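Local coordinates for DegV family protein (Streptococcus agalactiae, PDB 3LUP) that binds a fatty acid, seen here as elaidic acid, and may take part in lipid transport or fatty acid metabolism, at residues A[49-54]-A[268-273]; A[192-197]-A[202-207]; A[245-250]-A[257-262]. All blocks are in the same frame, centred on the assembly; numbering follows the deposited sequence.

Interaction 1. Residues A[49-54]-A[268-273]; sequences DQYYDK and IATHLG. With ELA (Elaidic acid), chain B.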
# COMPACT_ATOMS: atom_id res chain seq x y z
N ASP A 49 -12.32 12.54 -8.23
CA ASP A 49 -13.26 12.59 -9.35
C ASP A 49 -12.65 13.18 -10.60
O ASP A 49 -12.91 12.71 -11.71
CB ASP A 49 -14.55 13.31 -8.97
CG ASP A 49 -15.63 12.35 -8.50
OD1 ASP A 49 -16.28 11.69 -9.36
OD2 ASP A 49 -15.82 12.25 -7.27
N GLN A 50 -11.81 14.20 -10.42
CA GLN A 50 -11.09 14.80 -11.54
C GLN A 50 -10.12 13.79 -12.12
O GLN A 50 -9.92 13.75 -13.35
CB GLN A 50 -10.30 16.04 -11.11
CG GLN A 50 -11.07 17.36 -11.11
CD GLN A 50 -10.19 18.55 -10.70
OE1 GLN A 50 -9.03 18.37 -10.33
NE2 GLN A 50 -10.74 19.75 -10.76
N TYR A 51 -9.53 12.97 -11.23
CA TYR A 51 -8.56 11.96 -11.61
C TYR A 51 -9.11 10.98 -12.61
O TYR A 51 -8.49 10.74 -13.65
CB TYR A 51 -8.06 11.16 -10.42
CG TYR A 51 -7.22 9.99 -10.88
CD1 TYR A 51 -5.89 10.17 -11.24
CD2 TYR A 51 -7.78 8.73 -11.04
CE1 TYR A 51 -5.12 9.12 -11.70
CE2 TYR A 51 -7.02 7.67 -11.50
CZ TYR A 51 -5.69 7.87 -11.82
OH TYR A 51 -4.93 6.81 -12.28
N TYR A 52 -10.25 10.39 -12.28
CA TYR A 52 -10.89 9.40 -13.14
C TYR A 52 -11.40 9.99 -14.45
O TYR A 52 -11.36 9.34 -15.49
CB TYR A 52 -12.01 8.68 -12.39
CG TYR A 52 -11.51 7.60 -11.48
CD1 TYR A 52 -11.05 6.38 -11.99
CD2 TYR A 52 -11.49 7.78 -10.10
CE1 TYR A 52 -10.57 5.36 -11.15
CE2 TYR A 52 -11.03 6.78 -9.24
CZ TYR A 52 -10.56 5.57 -9.77
OH TYR A 52 -10.10 4.59 -8.92
N ASP A 53 -11.88 11.23 -14.38
CA ASP A 53 -12.23 11.99 -15.57
C ASP A 53 -11.02 12.19 -16.48
O ASP A 53 -11.12 12.00 -17.69
CB ASP A 53 -12.82 13.34 -15.20
CG ASP A 53 -14.27 13.25 -14.84
OD1 ASP A 53 -14.96 12.32 -15.31
OD2 ASP A 53 -14.72 14.13 -14.08
N LYS A 54 -9.89 12.57 -15.87
CA LYS A 54 -8.65 12.73 -16.62
C LYS A 54 -8.11 11.40 -17.14
O LYS A 54 -7.54 11.33 -18.23
CB LYS A 54 -7.58 13.48 -15.80
CG LYS A 54 -7.75 15.00 -15.80
CD LYS A 54 -6.50 15.76 -15.36
CE LYS A 54 -6.52 17.17 -15.98
NZ LYS A 54 -5.56 18.12 -15.35
N ILE A 268 -2.43 4.40 -6.89
CA ILE A 268 -2.59 2.96 -7.16
C ILE A 268 -3.56 2.68 -8.32
O ILE A 268 -3.33 1.76 -9.08
CB ILE A 268 -2.98 2.19 -5.88
CG1 ILE A 268 -1.88 2.35 -4.82
CG2 ILE A 268 -3.18 0.71 -6.18
CD1 ILE A 268 -2.28 2.00 -3.40
N ALA A 269 -4.61 3.47 -8.47
CA ALA A 269 -5.46 3.42 -9.66
C ALA A 269 -4.62 3.54 -10.96
O ALA A 269 -4.81 2.79 -11.90
CB ALA A 269 -6.51 4.50 -9.60
N THR A 270 -3.67 4.48 -10.98
CA THR A 270 -2.71 4.58 -12.08
C THR A 270 -2.07 3.24 -12.49
O THR A 270 -1.92 2.97 -13.67
CB THR A 270 -1.59 5.63 -11.76
OG1 THR A 270 -2.16 6.94 -11.65
CG2 THR A 270 -0.52 5.66 -12.85
N HIS A 271 -1.69 2.42 -11.52
CA HIS A 271 -0.96 1.18 -11.84
C HIS A 271 -1.87 -0.04 -11.96
O HIS A 271 -1.53 -1.03 -12.62
CB HIS A 271 0.16 0.95 -10.82
CG HIS A 271 1.21 2.02 -10.87
ND1 HIS A 271 2.29 1.96 -11.72
CD2 HIS A 271 1.31 3.21 -10.23
CE1 HIS A 271 3.03 3.04 -11.57
NE2 HIS A 271 2.45 3.82 -10.67
N LEU A 272 -3.04 0.04 -11.33
CA LEU A 272 -3.96 -1.07 -11.33
C LEU A 272 -5.03 -0.92 -12.41
O LEU A 272 -5.55 -1.92 -12.92
CB LEU A 272 -4.59 -1.19 -9.94
CG LEU A 272 -4.17 -2.34 -9.02
CD1 LEU A 272 -2.66 -2.48 -8.89
CD2 LEU A 272 -4.85 -2.20 -7.67
N GLY A 273 -5.33 0.33 -12.77
CA GLY A 273 -6.44 0.62 -13.65
C GLY A 273 -7.70 0.79 -12.83
O GLY A 273 -7.70 0.50 -11.62
CA ELA B . 7.78 5.24 -8.82
C ELA B . 8.44 5.66 -10.13
O ELA B . 7.84 5.65 -11.24
C3 ELA B . 6.60 6.12 -8.41
C4 ELA B . 6.18 5.85 -6.97
C5 ELA B . 4.70 5.44 -6.84
C6 ELA B . 4.50 3.94 -7.08
C7 ELA B . 3.08 3.45 -7.35
C8 ELA B . 3.09 1.94 -7.62
C9 ELA B . 1.84 1.27 -7.06
C10 ELA B . 1.48 -0.13 -7.41
C11 ELA B . 0.04 -0.57 -7.32
C12 ELA B . -0.13 -1.89 -6.57
C13 ELA B . -0.81 -1.74 -5.22
C14 ELA B . -1.63 -2.96 -4.82
C15 ELA B . -2.36 -2.69 -3.50
C16 ELA B . -2.95 -3.94 -2.85
C17 ELA B . -2.31 -4.21 -1.49
C18 ELA B . -3.31 -4.74 -0.47
OXT ELA B . 9.65 6.01 -10.11
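Y51 and Y52 of helix 48-57 meet A269 and T270 of helix 266-272 across segment axes that run in much the same direction, 11.6 Å apart at their closest, with a crossing angle of -26°. That is a wide gap, and the two tyrosines bridge it. Y51 carries its ring CG anti to the backbone N (chi1 171°), which sends the phenol directly at the second helix. Its OH donates a hydrogen bond to T270 OG1 at 2.8 Å, with OG1 lying at the ring edge near the plane and the two side chains crossing at about a right angle. T270 OG1 is also hydrogen-bonded to G266 O, one turn earlier, so this buried hydroxyl has two partners. A269 CB is the apolar landing point: Y51 CE2 and Y52 OH each approach it to 3.7 Å. Y51 CD2 in turn sits 3.8 Å above the centre of the Y52 ring. The opposite flank of helix 266-272 lines the fatty acid pocket of this DegV family protein. H271 lays one ring face against elaidic acid, its CD2 3.4 Å from C8 of the ligand, while T270 CG2 lies over the other face. H271 NE2 is hydrogen-bonded to T64 OG1. I268 CG2 reaches ligand atom C13 at 3.5 Å, and L272 CD1 meets C12. Further along the pocket R175 NH2 is hydrogen-bonded to the fatty acid.

Interaction 2. Residues A[192-197]-A[202-207]; sequences VLHFNE and VVYEKV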
# COMPACT_ATOMS: atom_id res chain seq x y z
N VAL A 192 -5.30 -14.06 -10.53
CA VAL A 192 -5.12 -13.58 -9.17
C VAL A 192 -3.64 -13.25 -9.00
O VAL A 192 -2.75 -14.08 -9.29
CB VAL A 192 -5.56 -14.64 -8.12
CG1 VAL A 192 -5.49 -14.07 -6.71
CG2 VAL A 192 -6.96 -15.14 -8.39
N LEU A 193 -3.38 -12.03 -8.53
CA LEU A 193 -2.02 -11.53 -8.34
C LEU A 193 -1.79 -11.29 -6.88
O LEU A 193 -2.74 -11.12 -6.12
CB LEU A 193 -1.84 -10.22 -9.11
CG LEU A 193 -2.27 -10.25 -10.58
CD1 LEU A 193 -2.48 -8.87 -11.12
CD2 LEU A 193 -1.25 -11.01 -11.40
N HIS A 194 -0.53 -11.31 -6.47
CA HIS A 194 -0.17 -11.03 -5.09
C HIS A 194 1.21 -10.41 -4.96
O HIS A 194 1.94 -10.31 -5.94
CB HIS A 194 -0.32 -12.29 -4.23
CG HIS A 194 0.82 -13.25 -4.34
ND1 HIS A 194 1.46 -13.54 -5.53
CD2 HIS A 194 1.42 -14.02 -3.40
CE1 HIS A 194 2.40 -14.44 -5.32
NE2 HIS A 194 2.40 -14.75 -4.03
N PHE A 195 1.55 -9.97 -3.75
CA PHE A 195 2.91 -9.51 -3.45
C PHE A 195 3.85 -10.64 -3.06
O PHE A 195 3.55 -11.45 -2.18
CB PHE A 195 2.88 -8.47 -2.35
CG PHE A 195 2.54 -7.09 -2.83
CD1 PHE A 195 3.52 -6.09 -2.87
CD2 PHE A 195 1.24 -6.77 -3.22
CE1 PHE A 195 3.23 -4.80 -3.29
CE2 PHE A 195 0.93 -5.47 -3.67
CZ PHE A 195 1.94 -4.49 -3.70
N ASN A 196 4.99 -10.68 -3.74
CA ASN A 196 6.12 -11.58 -3.48
C ASN A 196 6.69 -11.58 -2.05
O ASN A 196 6.33 -10.75 -1.20
CB ASN A 196 7.29 -11.13 -4.35
CG ASN A 196 7.59 -12.09 -5.43
OD1 ASN A 196 7.02 -13.18 -5.50
ND2 ASN A 196 8.51 -11.72 -6.31
N GLU A 197 7.63 -12.49 -1.83
CA GLU A 197 8.49 -12.40 -0.65
C GLU A 197 9.39 -11.15 -0.75
O GLU A 197 9.80 -10.61 0.29
CB GLU A 197 9.29 -13.69 -0.45
CG GLU A 197 8.42 -14.87 0.02
CD GLU A 197 9.13 -16.24 -0.05
OE1 GLU A 197 10.27 -16.37 0.47
OE2 GLU A 197 8.53 -17.20 -0.60
N VAL A 202 3.41 -10.36 -8.58
CA VAL A 202 3.56 -11.51 -9.47
C VAL A 202 2.19 -12.18 -9.59
O VAL A 202 1.27 -11.87 -8.83
CB VAL A 202 4.65 -12.56 -8.98
CG1 VAL A 202 5.97 -11.88 -8.70
CG2 VAL A 202 4.20 -13.33 -7.76
N VAL A 203 2.06 -13.08 -10.57
CA VAL A 203 0.82 -13.82 -10.72
C VAL A 203 0.79 -14.95 -9.70
O VAL A 203 1.67 -15.81 -9.68
CB VAL A 203 0.62 -14.38 -12.15
CG1 VAL A 203 -0.75 -15.03 -12.30
CG2 VAL A 203 0.81 -13.27 -13.19
N TYR A 204 -0.21 -14.92 -8.84
CA TYR A 204 -0.42 -16.02 -7.92
C TYR A 204 -1.03 -17.21 -8.67
O TYR A 204 -0.47 -18.31 -8.64
CB TYR A 204 -1.30 -15.58 -6.76
CG TYR A 204 -1.52 -16.64 -5.71
CD1 TYR A 204 -0.49 -17.02 -4.84
CD2 TYR A 204 -2.76 -17.27 -5.59
CE1 TYR A 204 -0.69 -17.99 -3.87
CE2 TYR A 204 -2.98 -18.24 -4.62
CZ TYR A 204 -1.94 -18.60 -3.77
OH TYR A 204 -2.16 -19.57 -2.82
N GLU A 205 -2.15 -16.99 -9.36
CA GLU A 205 -2.91 -18.08 -9.96
C GLU A 205 -3.62 -17.63 -11.25
O GLU A 205 -4.18 -16.53 -11.30
CB GLU A 205 -3.92 -18.58 -8.92
CG GLU A 205 -4.46 -19.99 -9.14
CD GLU A 205 -5.31 -20.48 -7.95
OE1 GLU A 205 -4.88 -20.31 -6.78
OE2 GLU A 205 -6.41 -21.06 -8.20
N LYS A 206 -3.58 -18.47 -12.29
CA LYS A 206 -4.42 -18.28 -13.48
C LYS A 206 -5.83 -18.72 -13.13
O LYS A 206 -6.07 -19.89 -12.82
CB LYS A 206 -3.91 -19.09 -14.68
CG LYS A 206 -2.69 -18.50 -15.43
CD LYS A 206 -2.24 -19.37 -16.61
CE LYS A 206 -2.64 -18.78 -17.96
NZ LYS A 206 -2.67 -19.77 -19.10
N VAL A 207 -6.77 -17.78 -13.12
CA VAL A 207 -8.18 -18.11 -12.90
C VAL A 207 -8.92 -17.65 -14.14
O VAL A 207 -8.67 -16.57 -14.66
CB VAL A 207 -8.76 -17.44 -11.62
CG1 VAL A 207 -10.23 -17.78 -11.45
CG2 VAL A 207 -7.99 -17.91 -10.39
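H194 and V202 are joined by a pair of backbone hydrogen bonds, H194 N to V202 O and V202 N to H194 O, both 3.0 Å and both nearly straight. At the other end V192 N gives a hydrogen bond to E205 O at 2.8 Å, and V192 O receives E205 N at 3.0 Å together with a weaker, bent hydrogen bond from Y204 N. Two donors from consecutive residues thus converge on one carbonyl oxygen. Y204 and E205 both facing V192 make this a classic beta bulge in the antiparallel hairpin of strands 192-195 and 201-205, and the register shifts by one residue there. The bulge turns the Y204 side chain toward the first strand, where its ring edge meets the face of H194 in a T-shaped pair, centroids 5.0 Å apart and planes at 64°. H194 has CG between its backbone N and carbonyl carbon (chi1 80°), which brings its ring against V202 CG2 and Y204, and Y204 CD1 lies over the ring centre. Where the CB atoms of L193 and V203 diverge, the branches still close up, L193 CD2 to V203 CG2 at 3.5 Å. V192 CG2 meets V207 CG2 at 3.6 Å. In the next shell F161, on strand 159-163, puts its ring against both H194 and Y204. Helix 210-224 supports the hairpin as well: L217 and I220 pack on V192, and R216 forms a salt bridge with E205 OE2. Past the paired residues, F195 touches the bound elaidic acid.

Interaction 3. Residues A[245-250]-A[257-262]; sequences QLYNLL and DDLEIV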
# COMPACT_ATOMS: atom_id res chain seq x y z
N GLN A 245 -19.42 -7.99 -3.35
CA GLN A 245 -19.41 -9.41 -3.66
C GLN A 245 -18.40 -10.15 -2.79
O GLN A 245 -18.76 -11.07 -2.06
CB GLN A 245 -19.10 -9.62 -5.14
CG GLN A 245 -18.71 -11.04 -5.53
CD GLN A 245 -19.84 -12.04 -5.39
OE1 GLN A 245 -20.99 -11.67 -5.17
NE2 GLN A 245 -19.51 -13.31 -5.51
N LEU A 246 -17.13 -9.73 -2.85
CA LEU A 246 -16.08 -10.35 -2.06
C LEU A 246 -16.39 -10.25 -0.58
O LEU A 246 -16.13 -11.19 0.17
CB LEU A 246 -14.73 -9.73 -2.38
CG LEU A 246 -13.49 -10.28 -1.65
CD1 LEU A 246 -13.35 -11.84 -1.63
CD2 LEU A 246 -12.24 -9.59 -2.23
N TYR A 247 -16.96 -9.12 -0.17
CA TYR A 247 -17.37 -8.90 1.22
C TYR A 247 -18.35 -9.97 1.66
O TYR A 247 -18.22 -10.52 2.76
CB TYR A 247 -18.02 -7.53 1.38
CG TYR A 247 -18.42 -7.18 2.79
CD1 TYR A 247 -17.53 -6.53 3.66
CD2 TYR A 247 -19.70 -7.48 3.27
CE1 TYR A 247 -17.90 -6.21 4.95
CE2 TYR A 247 -20.08 -7.15 4.56
CZ TYR A 247 -19.17 -6.51 5.39
OH TYR A 247 -19.55 -6.20 6.67
N ASN A 248 -19.34 -10.23 0.81
CA ASN A 248 -20.35 -11.26 1.08
C ASN A 248 -19.75 -12.65 1.11
O ASN A 248 -20.05 -13.41 2.01
CB ASN A 248 -21.50 -11.17 0.08
CG ASN A 248 -22.28 -9.87 0.19
OD1 ASN A 248 -22.38 -9.28 1.28
ND2 ASN A 248 -22.82 -9.41 -0.93
N LEU A 249 -18.88 -12.96 0.15
CA LEU A 249 -18.16 -14.23 0.16
C LEU A 249 -17.40 -14.43 1.47
O LEU A 249 -17.34 -15.54 1.99
CB LEU A 249 -17.18 -14.31 -1.01
CG LEU A 249 -17.76 -14.41 -2.43
CD1 LEU A 249 -16.68 -14.10 -3.49
CD2 LEU A 249 -18.43 -15.78 -2.67
N LEU A 250 -16.82 -13.35 2.00
CA LEU A 250 -16.10 -13.39 3.27
C LEU A 250 -17.02 -13.32 4.48
O LEU A 250 -16.70 -13.84 5.55
CB LEU A 250 -15.08 -12.26 3.32
CG LEU A 250 -13.88 -12.46 2.39
CD1 LEU A 250 -12.93 -11.31 2.55
CD2 LEU A 250 -13.17 -13.78 2.69
N ASP A 257 -16.01 -9.83 10.75
CA ASP A 257 -15.76 -9.00 11.94
C ASP A 257 -14.65 -7.98 11.82
O ASP A 257 -14.81 -6.85 12.25
CB ASP A 257 -15.60 -9.87 13.18
CG ASP A 257 -16.92 -10.46 13.64
OD1 ASP A 257 -17.89 -9.67 13.80
OD2 ASP A 257 -17.00 -11.70 13.81
N ASP A 258 -13.52 -8.37 11.24
CA ASP A 258 -12.43 -7.44 10.97
C ASP A 258 -12.33 -7.19 9.46
O ASP A 258 -11.27 -7.36 8.85
CB ASP A 258 -11.10 -7.98 11.53
CG ASP A 258 -11.18 -8.31 13.01
OD1 ASP A 258 -11.27 -7.37 13.84
OD2 ASP A 258 -11.13 -9.51 13.36
N LEU A 259 -13.45 -6.78 8.88
CA LEU A 259 -13.57 -6.62 7.44
C LEU A 259 -14.10 -5.22 7.11
O LEU A 259 -15.18 -4.83 7.56
CB LEU A 259 -14.50 -7.71 6.89
CG LEU A 259 -14.51 -8.09 5.43
CD1 LEU A 259 -13.13 -8.50 4.95
CD2 LEU A 259 -15.48 -9.23 5.26
N GLU A 260 -13.32 -4.49 6.33
CA GLU A 260 -13.62 -3.11 6.00
C GLU A 260 -13.46 -2.93 4.50
O GLU A 260 -12.57 -3.53 3.90
CB GLU A 260 -12.66 -2.17 6.75
CG GLU A 260 -13.13 -0.71 6.82
CD GLU A 260 -12.11 0.26 7.47
OE1 GLU A 260 -10.89 -0.09 7.55
OE2 GLU A 260 -12.54 1.37 7.88
N ILE A 261 -14.32 -2.12 3.89
CA ILE A 261 -14.18 -1.75 2.48
C ILE A 261 -13.62 -0.33 2.34
O ILE A 261 -14.15 0.64 2.92
CB ILE A 261 -15.49 -1.92 1.64
CG1 ILE A 261 -16.00 -3.37 1.71
CG2 ILE A 261 -15.24 -1.52 0.19
CD1 ILE A 261 -17.45 -3.60 1.25
N VAL A 262 -12.53 -0.21 1.59
CA VAL A 262 -11.85 1.07 1.40
C VAL A 262 -11.43 1.21 -0.05
O VAL A 262 -11.28 0.21 -0.76
CB VAL A 262 -10.59 1.20 2.31
CG1 VAL A 262 -10.98 1.19 3.77
CG2 VAL A 262 -9.55 0.12 2.02
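L250, which packs on L259, is fixed in its helix by the hydrogen bond from L250 N to L246 O at 2.9 Å; a matching hydrogen bond of L249 N to Q245 O lies one residue earlier. Between the two segments the contact itself is wholly apolar. L259 is the residue at the middle of the contact, its two methyls reaching different partners. CD2 lodges between L250 CB, 3.6 Å away, and Y247 CD1, 3.7 Å away, while L259 CD1 meets L250 CD1 at 3.7 Å with the two leucine side chains crossing at about a right angle. Y247 starts off to one side of the strand, but its first torsion (chi1 -177°) carries the ring in toward it; CD1 and CE1 meet L259, and CD1, with CB and CG, meets I261 CD1. L259 CD2 comes at that ring obliquely, as does I261 CD1, which stands 3.8 Å from Y247 CD1. L259 and I261 are alternate residues whose side chains leave the strand on the helix side, whereas E260 between them points away. The segment axes are almost exactly antiparallel, at 177°, and 9.9 Å apart, the usual spacing of a helix laid on a sheet. Helix 240-252 is the connection of a beta-alpha-beta unit between the parallel strands 230-236 and 259-263. Its Y247 also rests on I234, while L246, L249 and L250 face L217, A218 and V221, so the helix lies over the outer two strands of the mixed sheet, 230-236 and 259-263, and beside helix 210-224.

In the fold
Interactions 2 and 3 belong to the same six-stranded mixed sheet but to its two ends: strand 201-205 of the 192-207 hairpin is outermost on one side and strand 259-263 on the other, with centres about 20 Å apart. Helix 210-224 packs against parts of both. Interaction 1 lies about 22 and 23 Å from their centres, and its helix 266-272 directly follows strand 259-263 and precedes strand 277-283 in the sheet's interior. Along the chain, 49-54 comes first, then interaction 2, interaction 3 and finally 268-273. The fatty acid pocket thus draws its walls from parts far apart in sequence, 268-273 and the hairpin both contributing, while the L259 side chain stays about 12 Å from the ligand.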